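Local coordinates for protein phosphoserine phosphatase RsbX (Bacillus subtilis, PDB 3W42) that dephosphorylates the phosphoserine of RsbS, using a manganese-binding PPM-type phosphatase fold, and so holds down sigma-B activity in the general stress response, at residues R100-L114 with T140-H154. Residues are numbered along the deposited sequence; the frame is centred on the assembly and turned at random. Where two conformers were deposited one is given.
Sequences RQFTYCSVGNVRFIL and THTATYEKGSKFIIH
Two antiparallel strand pairs, one in each sheet of the beta sandwich, join 100-114 to 140-154: strand 101-107 runs beside 140-144, and strand 111-114 beside 150-154. In the first pair Phe102 and Ala143 hydrogen-bond both ways, Phe102 N reaching Ala143 O at 2.9 Å, and Tyr104 and His141 do the same. Arg111 with His154 and Ile113 with Ile152 follow suit in the second. Both segments thus cross from one sheet to the other, and Phe102 and Tyr104 from one, Phe112 and Phe151 from the other, pack between the two sheets of this PP2C-type alpha-beta-beta-alpha sandwich. The edge of Phe112 points toward the face of Phe151 in an offset edge-to-face pair, planes 74° apart, while its CD1 lies 3.6 Å from Ile153 CG1. Across the layers, Phe112 CD2 sits over the centre of the Tyr104 ring; within the first sheet, Phe102 CE2 rests 3.8 Å from Ala143 CB. Where the 140-154 segment leaves that sheet, Tyr145 N donates to Arg100 O, and the tyrosine ring, placed by chi1 67° between backbone N and carbonyl carbon, presents a face to Arg100 CB in a CH-pi contact, 3.6 Å from CB to the ring centroid. The arginine then runs on past Lys147 CB to a salt bridge with the C-terminal carboxylate of Ser199. On the outer side of the second sheet, Arg111 CB sits over a face of His154. Near the manganese, Asn109 ND2 hydrogen-bonds OD2 of the metal ligand Asp156.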
ATOM      1  N   ARG A 100       8.397  -9.516 -14.495  1.00  6.92           N
ATOM      2  CA  ARG A 100       7.589  -8.273 -14.455  1.00  6.86           C
ATOM      3  C   ARG A 100       6.144  -8.627 -14.189  1.00  6.22           C
ATOM      4  O   ARG A 100       5.243  -8.186 -14.893  1.00  7.89           O
ATOM      5  CB  ARG A 100       7.772  -7.370 -15.672  1.00  7.05           C
ATOM      6  CG  ARG A 100       9.167  -6.783 -15.767  1.00  7.06           C
ATOM      7  CD  ARG A 100       9.203  -5.589 -16.708  1.00  6.34           C
ATOM      8  NE  ARG A 100      10.478  -4.889 -16.772  1.00  6.43           N
ATOM      9  CZ  ARG A 100      11.487  -5.218 -17.552  1.00  6.71           C
ATOM     10  NH1 ARG A 100      11.358  -6.261 -18.405  1.00  7.71           N
ATOM     11  NH2 ARG A 100      12.594  -4.548 -17.526  1.00  7.18           N
ATOM     12  N   GLN A 101       5.906  -9.372 -13.122  1.00  6.46           N
ATOM     13  CA  GLN A 101       4.554  -9.793 -12.766  1.00  6.34           C
ATOM     14  C   GLN A 101       4.235  -9.256 -11.361  1.00  6.30           C
ATOM     15  O   GLN A 101       5.057  -9.346 -10.462  1.00 10.12           O
ATOM     16  CB  GLN A 101       4.422 -11.287 -12.786  1.00  9.32           C
ATOM     17  CG  GLN A 101       2.931 -11.735 -12.666  1.00 10.72           C
ATOM     18  CD  GLN A 101       2.733 -13.214 -12.873  1.00 14.63           C
ATOM     19  OE1 GLN A 101       2.166 -13.642 -13.927  1.00 18.84           O
ATOM     20  NE2 GLN A 101       3.124 -14.006 -11.885  1.00 17.85           N
ATOM     21  N   PHE A 102       3.026  -8.745 -11.169  1.00  5.46           N
ATOM     22  CA  PHE A 102       2.575  -8.422  -9.846  1.00  5.86           C
ATOM     23  C   PHE A 102       1.343  -9.173  -9.480  1.00  5.40           C
ATOM     24  O   PHE A 102       0.545  -9.573 -10.346  1.00  6.32           O
ATOM     25  CB  PHE A 102       2.402  -6.885  -9.683  1.00  7.54           C
ATOM     26  CG  PHE A 102       1.228  -6.283 -10.376  1.00  7.67           C
ATOM     27  CD1 PHE A 102      -0.000  -6.194  -9.779  1.00  9.68           C
ATOM     28  CD2 PHE A 102       1.379  -5.791 -11.668  1.00 10.40           C
ATOM     29  CE1 PHE A 102      -1.034  -5.619 -10.371  1.00 12.18           C
ATOM     30  CE2 PHE A 102       0.305  -5.156 -12.323  1.00 11.71           C
ATOM     31  CZ  PHE A 102      -0.871  -5.048 -11.607  1.00 12.34           C
ATOM     32  N   THR A 103       1.142  -9.337  -8.166  1.00  5.42           N
ATOM     33  CA  THR A 103      -0.048  -9.941  -7.639  1.00  5.70           C
ATOM     34  C   THR A 103      -0.539  -8.987  -6.491  1.00  5.05           C
ATOM     35  O   THR A 103       0.268  -8.419  -5.747  1.00  5.71           O
ATOM     36  CB  THR A 103       0.182 -11.308  -7.114  1.00  6.67           C
ATOM     37  OG1 THR A 103       1.307 -11.368  -6.242  1.00  7.52           O
ATOM     38  CG2 THR A 103       0.329 -12.350  -8.239  1.00  7.80           C
ATOM     39  N   TYR A 104      -1.837  -8.840  -6.376  1.00  5.23           N
ATOM     40  CA  TYR A 104      -2.433  -7.850  -5.495  1.00  4.71           C
ATOM     41  C   TYR A 104      -3.703  -8.345  -4.908  1.00  5.00           C
ATOM     42  O   TYR A 104      -4.574  -8.893  -5.617  1.00  6.10           O
ATOM     43  CB  TYR A 104      -2.721  -6.548  -6.319  1.00  5.79           C
ATOM     44  CG  TYR A 104      -3.349  -5.443  -5.531  1.00  5.35           C
ATOM     45  CD1 TYR A 104      -2.582  -4.738  -4.583  1.00  5.23           C
ATOM     46  CD2 TYR A 104      -4.694  -5.134  -5.656  1.00  6.04           C
ATOM     47  CE1 TYR A 104      -3.164  -3.704  -3.850  1.00  5.74           C
ATOM     48  CE2 TYR A 104      -5.276  -4.109  -4.894  1.00  6.04           C
ATOM     49  CZ  TYR A 104      -4.486  -3.406  -3.999  1.00  5.45           C
ATOM     50  OH  TYR A 104      -4.998  -2.395  -3.227  1.00  6.33           O
ATOM     51  N   CYS A 105      -3.896  -8.133  -3.602  1.00  5.09           N
ATOM     52  CA  CYS A 105      -5.125  -8.484  -2.929  1.00  5.09           C
ATOM     53  C   CYS A 105      -5.377  -7.434  -1.866  1.00  5.22           C
ATOM     54  O   CYS A 105      -4.464  -7.027  -1.150  1.00  5.86           O
ATOM     55  CB  CYS A 105      -5.071  -9.857  -2.350  1.00  6.99           C
ATOM     56  SG  CYS A 105      -6.599 -10.520  -1.688  1.00  8.62           S
ATOM     57  N   SER A 106      -6.639  -7.035  -1.714  1.00  5.57           N
ATOM     58  CA  SER A 106      -7.037  -5.936  -0.842  0.70  5.19           C
ATOM     59  C   SER A 106      -8.428  -6.153  -0.308  1.00  5.13           C
ATOM     60  O   SER A 106      -9.297  -6.720  -1.003  1.00  6.03           O
ATOM     61  CB  SER A 106      -6.962  -4.672  -1.685  0.70  5.82           C
ATOM     62  OG  SER A 106      -7.389  -3.529  -0.991  0.70  6.52           O
ATOM     63  N   VAL A 107      -8.680  -5.630   0.901  1.00  4.68           N
ATOM     64  CA  VAL A 107     -10.045  -5.443   1.404  1.00  5.22           C
ATOM     65  C   VAL A 107     -10.095  -4.054   2.051  1.00  5.06           C
ATOM     66  O   VAL A 107      -9.279  -3.763   2.919  1.00  5.65           O
ATOM     67  CB  VAL A 107     -10.466  -6.509   2.416  1.00  6.12           C
ATOM     68  CG1 VAL A 107     -11.848  -6.219   2.979  1.00  7.84           C
ATOM     69  CG2 VAL A 107     -10.424  -7.924   1.755  1.00  7.36           C
ATOM     70  N   GLY A 108     -11.055  -3.245   1.626  1.00  5.18           N
ATOM     71  CA  GLY A 108     -11.232  -1.949   2.211  1.00  5.72           C
ATOM     72  C   GLY A 108     -10.788  -0.826   1.332  1.00  5.43           C
ATOM     73  O   GLY A 108     -10.821  -0.906   0.110  1.00  7.80           O
ATOM     74  N   ASN A 109     -10.442   0.308   1.961  1.00  5.39           N
ATOM     75  CA  ASN A 109     -10.298   1.584   1.297  1.00  6.37           C
ATOM     76  C   ASN A 109      -8.867   2.036   1.137  1.00  5.34           C
ATOM     77  O   ASN A 109      -8.645   3.214   0.801  1.00  7.87           O
ATOM     78  CB  ASN A 109     -11.167   2.645   1.987  1.00  6.32           C
ATOM     79  CG  ASN A 109     -10.592   3.045   3.324  1.00  5.85           C
ATOM     80  OD1 ASN A 109      -9.705   2.364   3.868  1.00  6.35           O
ATOM     81  ND2 ASN A 109     -11.111   4.151   3.839  1.00  6.67           N
ATOM     82  N   VAL A 110      -7.905   1.149   1.263  1.00  4.76           N
ATOM     83  CA  VAL A 110      -6.549   1.449   0.892  1.00  5.14           C
ATOM     84  C   VAL A 110      -6.416   1.224  -0.593  1.00  6.48           C
ATOM     85  O   VAL A 110      -6.783   0.143  -1.115  1.00 11.42           O
ATOM     86  CB  VAL A 110      -5.530   0.529   1.704  1.00  5.15           C
ATOM     87  CG1 VAL A 110      -4.097   0.834   1.299  1.00  7.98           C
ATOM     88  CG2 VAL A 110      -5.728   0.717   3.193  1.00  6.67           C
ATOM     89  N   ARG A 111      -6.020   2.233  -1.337  1.00  4.63           N
ATOM     90  CA  ARG A 111      -6.089   2.242  -2.792  1.00  4.69           C
ATOM     91  C   ARG A 111      -4.745   1.936  -3.432  1.00  3.88           C
ATOM     92  O   ARG A 111      -3.701   2.266  -2.883  1.00  6.10           O
ATOM     93  CB  ARG A 111      -6.574   3.574  -3.274  1.00  5.96           C
ATOM     94  CG  ARG A 111      -7.965   4.060  -2.699  1.00  9.50           C
ATOM     95  CD  ARG A 111      -9.028   3.070  -2.848  1.00 10.24           C
ATOM     96  NE  ARG A 111      -9.372   2.795  -4.228  1.00 10.74           N
ATOM     97  CZ  ARG A 111     -10.214   3.509  -4.988  1.00 10.62           C
ATOM     98  NH1 ARG A 111     -10.928   4.503  -4.417  1.00  9.45           N
ATOM     99  NH2 ARG A 111     -10.402   3.178  -6.265  1.00 11.91           N
ATOM    100  N   PHE A 112      -4.793   1.333  -4.597  1.00  4.73           N
ATOM    101  CA  PHE A 112      -3.631   0.998  -5.388  1.00  4.24           C
ATOM    102  C   PHE A 112      -3.889   1.435  -6.817  1.00  4.11           C
ATOM    103  O   PHE A 112      -4.943   1.140  -7.401  1.00  5.45           O
ATOM    104  CB  PHE A 112      -3.393  -0.532  -5.367  1.00  5.12           C
ATOM    105  CG  PHE A 112      -2.327  -1.055  -6.276  1.00  4.71           C
ATOM    106  CD1 PHE A 112      -1.053  -0.506  -6.367  1.00  4.89           C
ATOM    107  CD2 PHE A 112      -2.541  -2.233  -7.007  1.00  5.89           C
ATOM    108  CE1 PHE A 112      -0.081  -1.094  -7.148  1.00  5.35           C
ATOM    109  CE2 PHE A 112      -1.589  -2.820  -7.788  1.00  6.80           C
ATOM    110  CZ  PHE A 112      -0.332  -2.249  -7.879  1.00  6.30           C
ATOM    111  N   ILE A 113      -2.924   2.167  -7.389  1.00  4.02           N
ATOM    112  CA  ILE A 113      -2.981   2.620  -8.758  1.00  5.02           C
ATOM    113  C   ILE A 113      -1.638   2.343  -9.399  1.00  4.70           C
ATOM    114  O   ILE A 113      -0.613   2.792  -8.857  1.00  5.28           O
ATOM    115  CB  ILE A 113      -3.301   4.194  -8.845  1.00  6.66           C
ATOM    116  CG1 ILE A 113      -4.586   4.552  -8.078  1.00  7.82           C
ATOM    117  CG2 ILE A 113      -3.376   4.546 -10.330  1.00  8.78           C
ATOM    118  CD1 ILE A 113      -4.418   4.901  -6.646  1.00 10.06           C
ATOM    119  N   LEU A 114      -1.615   1.634 -10.508  1.00  6.10           N
ATOM    120  CA  LEU A 114      -0.387   1.370 -11.276  1.00  6.09           C
ATOM    121  C   LEU A 114      -0.596   1.958 -12.667  1.00  7.40           C
ATOM    122  O   LEU A 114      -1.518   1.611 -13.378  1.00  9.47           O
ATOM    123  CB  LEU A 114      -0.038  -0.103 -11.270  1.00  7.24           C
ATOM    124  CG  LEU A 114       1.292  -0.491 -12.006  1.00  8.85           C
ATOM    125  CD1 LEU A 114       2.010  -1.678 -11.283  1.00 10.10           C
ATOM    126  CD2 LEU A 114       1.102  -0.679 -13.506  1.00 10.93           C
ATOM    127  N   THR A 140      -7.899 -11.787  -5.994  1.00  9.57           N
ATOM    128  CA  THR A 140      -6.523 -11.547  -6.277  1.00  9.43           C
ATOM    129  C   THR A 140      -6.347 -11.184  -7.718  1.00  8.06           C
ATOM    130  O   THR A 140      -6.841 -11.899  -8.623  1.00 10.48           O
ATOM    131  CB  THR A 140      -5.682 -12.773  -5.910  1.00 12.46           C
ATOM    132  OG1 THR A 140      -5.784 -12.988  -4.505  1.00 17.55           O
ATOM    133  CG2 THR A 140      -4.190 -12.537  -6.340  1.00 16.39           C
ATOM    134  N   HIS A 141      -5.600 -10.141  -7.991  1.00  6.86           N
ATOM    135  CA  HIS A 141      -5.247  -9.727  -9.370  0.66  7.30           C
ATOM    136  C   HIS A 141      -3.837 -10.138  -9.651  1.00  7.31           C
ATOM    137  O   HIS A 141      -2.926  -9.960  -8.835  1.00  9.22           O
ATOM    138  CB  HIS A 141      -5.349  -8.193  -9.555  0.66  8.25           C
ATOM    139  CG  HIS A 141      -5.162  -7.659 -10.965  0.66 10.02           C
ATOM    140  ND1 HIS A 141      -6.179  -7.716 -11.875  0.66 14.23           N
ATOM    141  CD2 HIS A 141      -4.124  -7.030 -11.588  0.66 10.95           C
ATOM    142  CE1 HIS A 141      -5.776  -7.169 -13.013  0.66 14.15           C
ATOM    143  NE2 HIS A 141      -4.553  -6.713 -12.858  0.66 14.44           N
ATOM    144  N   THR A 142      -3.625 -10.695 -10.824  1.00  7.00           N
ATOM    145  CA  THR A 142      -2.301 -11.077 -11.326  1.00  8.39           C
ATOM    146  C   THR A 142      -2.126 -10.456 -12.700  1.00  7.71           C
ATOM    147  O   THR A 142      -2.973 -10.675 -13.548  1.00  9.83           O
ATOM    148  CB  THR A 142      -2.202 -12.650 -11.449  1.00 10.07           C
ATOM    149  OG1 THR A 142      -2.505 -13.229 -10.181  1.00  9.99           O
ATOM    150  CG2 THR A 142      -0.840 -13.088 -11.952  1.00 11.94           C
ATOM    151  N   ALA A 143      -1.061  -9.715 -12.939  1.00  7.27           N
ATOM    152  CA  ALA A 143      -0.840  -9.079 -14.202  1.00  8.71           C
ATOM    153  C   ALA A 143       0.632  -8.851 -14.435  1.00  7.07           C
ATOM    154  O   ALA A 143       1.421  -8.762 -13.535  1.00  8.56           O
ATOM    155  CB  ALA A 143      -1.630  -7.795 -14.312  1.00 10.93           C
ATOM    156  N   THR A 144       0.973  -8.637 -15.703  1.00  7.97           N
ATOM    157  CA  THR A 144       2.312  -8.218 -16.120  0.70  8.80           C
ATOM    158  C   THR A 144       2.353  -6.710 -16.174  1.00  8.20           C
ATOM    159  O   THR A 144       1.417  -6.079 -16.637  1.00 12.84           O
ATOM    160  CB  THR A 144       2.577  -8.839 -17.510  0.70 10.82           C
ATOM    161  OG1 THR A 144       2.450 -10.258 -17.367  0.70 12.74           O
ATOM    162  CG2 THR A 144       3.942  -8.519 -18.079  0.70 12.21           C
ATOM    163  N   TYR A 145       3.428  -6.097 -15.765  1.00  6.82           N
ATOM    164  CA  TYR A 145       3.674  -4.674 -15.917  1.00  7.35           C
ATOM    165  C   TYR A 145       4.755  -4.481 -16.983  1.00  6.63           C
ATOM    166  O   TYR A 145       5.622  -5.288 -17.172  1.00  7.73           O
ATOM    167  CB  TYR A 145       4.023  -3.949 -14.602  1.00  6.64           C
ATOM    168  CG  TYR A 145       5.331  -4.362 -14.006  1.00  6.04           C
ATOM    169  CD1 TYR A 145       6.519  -3.740 -14.338  1.00  5.83           C
ATOM    170  CD2 TYR A 145       5.388  -5.385 -13.074  1.00  6.77           C
ATOM    171  CE1 TYR A 145       7.702  -4.088 -13.791  1.00  5.97           C
ATOM    172  CE2 TYR A 145       6.646  -5.787 -12.531  1.00  6.52           C
ATOM    173  CZ  TYR A 145       7.770  -5.135 -12.854  1.00  6.17           C
ATOM    174  OH  TYR A 145       8.950  -5.518 -12.274  1.00  6.72           O
ATOM    175  N   GLU A 146       4.740  -3.335 -17.603  1.00  8.42           N
ATOM    176  CA  GLU A 146       5.777  -2.890 -18.538  1.00  8.82           C
ATOM    177  C   GLU A 146       6.824  -2.048 -17.873  1.00  7.04           C
ATOM    178  O   GLU A 146       6.548  -1.329 -16.887  1.00  6.98           O
ATOM    179  CB  GLU A 146       5.206  -2.134 -19.713  1.00 11.00           C
ATOM    180  CG  GLU A 146       4.316  -2.991 -20.561  1.00 14.72           C
ATOM    181  CD  GLU A 146       3.995  -2.438 -21.884  1.00 19.95           C
ATOM    182  OE1 GLU A 146       3.105  -1.557 -21.845  1.00 24.38           O
ATOM    183  OE2 GLU A 146       4.469  -2.944 -22.936  1.00 26.11           O
ATOM    184  N   LYS A 147       8.048  -2.150 -18.366  1.00  7.41           N
ATOM    185  CA  LYS A 147       9.090  -1.309 -17.855  1.00  7.48           C
ATOM    186  C   LYS A 147       8.643   0.170 -17.873  1.00  6.42           C
ATOM    187  O   LYS A 147       8.007   0.662 -18.795  1.00  7.10           O
ATOM    188  CB  LYS A 147      10.426  -1.507 -18.567  1.00  8.30           C
ATOM    189  CG  LYS A 147      10.425  -1.153 -20.028  1.00  8.51           C
ATOM    190  CD  LYS A 147      11.868  -1.140 -20.583  1.00  7.75           C
ATOM    191  CE  LYS A 147      11.939  -0.952 -22.106  1.00  7.32           C
ATOM    192  NZ  LYS A 147      11.360  -2.036 -22.858  1.00  6.68           N
ATOM    193  N   GLY A 148       8.978   0.899 -16.796  1.00  5.93           N
ATOM    194  CA  GLY A 148       8.604   2.266 -16.682  1.00  6.12           C
ATOM    195  C   GLY A 148       7.348   2.526 -15.880  1.00  5.56           C
ATOM    196  O   GLY A 148       7.014   3.693 -15.628  1.00  6.88           O
ATOM    197  N   SER A 149       6.627   1.488 -15.532  1.00  5.13           N
ATOM    198  CA  SER A 149       5.423   1.638 -14.719  1.00  5.52           C
ATOM    199  C   SER A 149       5.706   2.286 -13.391  1.00  4.72           C
ATOM    200  O   SER A 149       6.777   2.088 -12.807  1.00  5.75           O
ATOM    201  CB  SER A 149       4.759   0.275 -14.514  1.00  5.90           C
ATOM    202  OG  SER A 149       4.305  -0.288 -15.741  1.00  7.18           O
ATOM    203  N   LYS A 150       4.743   3.068 -12.904  1.00  4.76           N
ATOM    204  CA  LYS A 150       4.843   3.776 -11.639  1.00  4.85           C
ATOM    205  C   LYS A 150       3.555   3.510 -10.839  1.00  5.46           C
ATOM    206  O   LYS A 150       2.469   3.511 -11.444  1.00  6.65           O
ATOM    207  CB  LYS A 150       5.019   5.279 -11.852  1.00  5.40           C
ATOM    208  CG  LYS A 150       6.350   5.637 -12.441  1.00  5.52           C
ATOM    209  CD  LYS A 150       6.509   7.023 -13.006  1.00  6.33           C
ATOM    210  CE  LYS A 150       5.933   7.095 -14.422  1.00  6.56           C
ATOM    211  NZ  LYS A 150       5.905   8.431 -14.957  1.00  8.25           N
ATOM    212  N   PHE A 151       3.644   3.313  -9.538  1.00  4.15           N
ATOM    213  CA  PHE A 151       2.493   2.971  -8.757  1.00  4.13           C
ATOM    214  C   PHE A 151       2.459   3.714  -7.427  1.00  3.53           C
ATOM    215  O   PHE A 151       3.509   4.143  -6.917  1.00  4.33           O
ATOM    216  CB  PHE A 151       2.305   1.487  -8.563  1.00  4.48           C
ATOM    217  CG  PHE A 151       3.344   0.813  -7.682  1.00  4.32           C
ATOM    218  CD1 PHE A 151       3.215   0.834  -6.317  1.00  5.47           C
ATOM    219  CD2 PHE A 151       4.440   0.174  -8.234  1.00  5.14           C
ATOM    220  CE1 PHE A 151       4.236   0.186  -5.497  1.00  5.21           C
ATOM    221  CE2 PHE A 151       5.391  -0.450  -7.405  1.00  5.95           C
ATOM    222  CZ  PHE A 151       5.281  -0.445  -6.065  1.00  5.48           C
ATOM    223  N   ILE A 152       1.295   3.746  -6.829  1.00  3.84           N
ATOM    224  CA  ILE A 152       1.093   4.179  -5.457  1.00  3.71           C
ATOM    225  C   ILE A 152       0.134   3.257  -4.759  1.00  3.25           C
ATOM    226  O   ILE A 152      -0.863   2.799  -5.368  1.00  4.39           O
ATOM    227  CB  ILE A 152       0.613   5.637  -5.406  1.00  4.65           C
ATOM    228  CG1 ILE A 152       0.608   6.197  -3.960  1.00  5.51           C
ATOM    229  CG2 ILE A 152      -0.764   5.823  -6.043  1.00  6.08           C
ATOM    230  CD1 ILE A 152       0.294   7.700  -3.870  1.00  6.94           C
ATOM    231  N   ILE A 153       0.357   3.017  -3.489  1.00  3.79           N
ATOM    232  CA  ILE A 153      -0.613   2.445  -2.551  1.00  3.94           C
ATOM    233  C   ILE A 153      -0.813   3.471  -1.456  1.00  3.91           C
ATOM    234  O   ILE A 153       0.202   3.932  -0.896  1.00  4.56           O
ATOM    235  CB  ILE A 153      -0.148   1.121  -1.925  1.00  4.30           C
ATOM    236  CG1 ILE A 153       0.142   0.080  -3.021  1.00  5.04           C
ATOM    237  CG2 ILE A 153      -1.178   0.586  -0.967  1.00  5.25           C
ATOM    238  CD1 ILE A 153       0.887  -1.174  -2.463  1.00  9.92           C
ATOM    239  N   HIS A 154      -2.034   3.858  -1.122  1.00  4.00           N
ATOM    240  CA  HIS A 154      -2.228   4.910  -0.114  1.00  4.19           C
ATOM    241  C   HIS A 154      -3.441   4.690   0.740  1.00  4.40           C
ATOM    242  O   HIS A 154      -4.483   4.143   0.295  1.00  4.94           O
ATOM    243  CB  HIS A 154      -2.293   6.277  -0.781  1.00  5.16           C
ATOM    244  CG  HIS A 154      -3.487   6.556  -1.623  1.00  5.53           C
ATOM    245  ND1 HIS A 154      -4.683   6.979  -1.082  1.00  6.21           N
ATOM    246  CD2 HIS A 154      -3.710   6.532  -2.967  1.00  6.18           C
ATOM    247  CE1 HIS A 154      -5.555   7.181  -2.091  1.00  7.23           C
ATOM    248  NE2 HIS A 154      -4.979   6.922  -3.245  1.00  7.52           N
TER
HETATM  249  O   HOH W   1       0.689 -12.066 -15.730  1.00 22.87           O
HETATM  250  O   HOH W   2      -7.222   5.211   0.213  1.00 15.96           O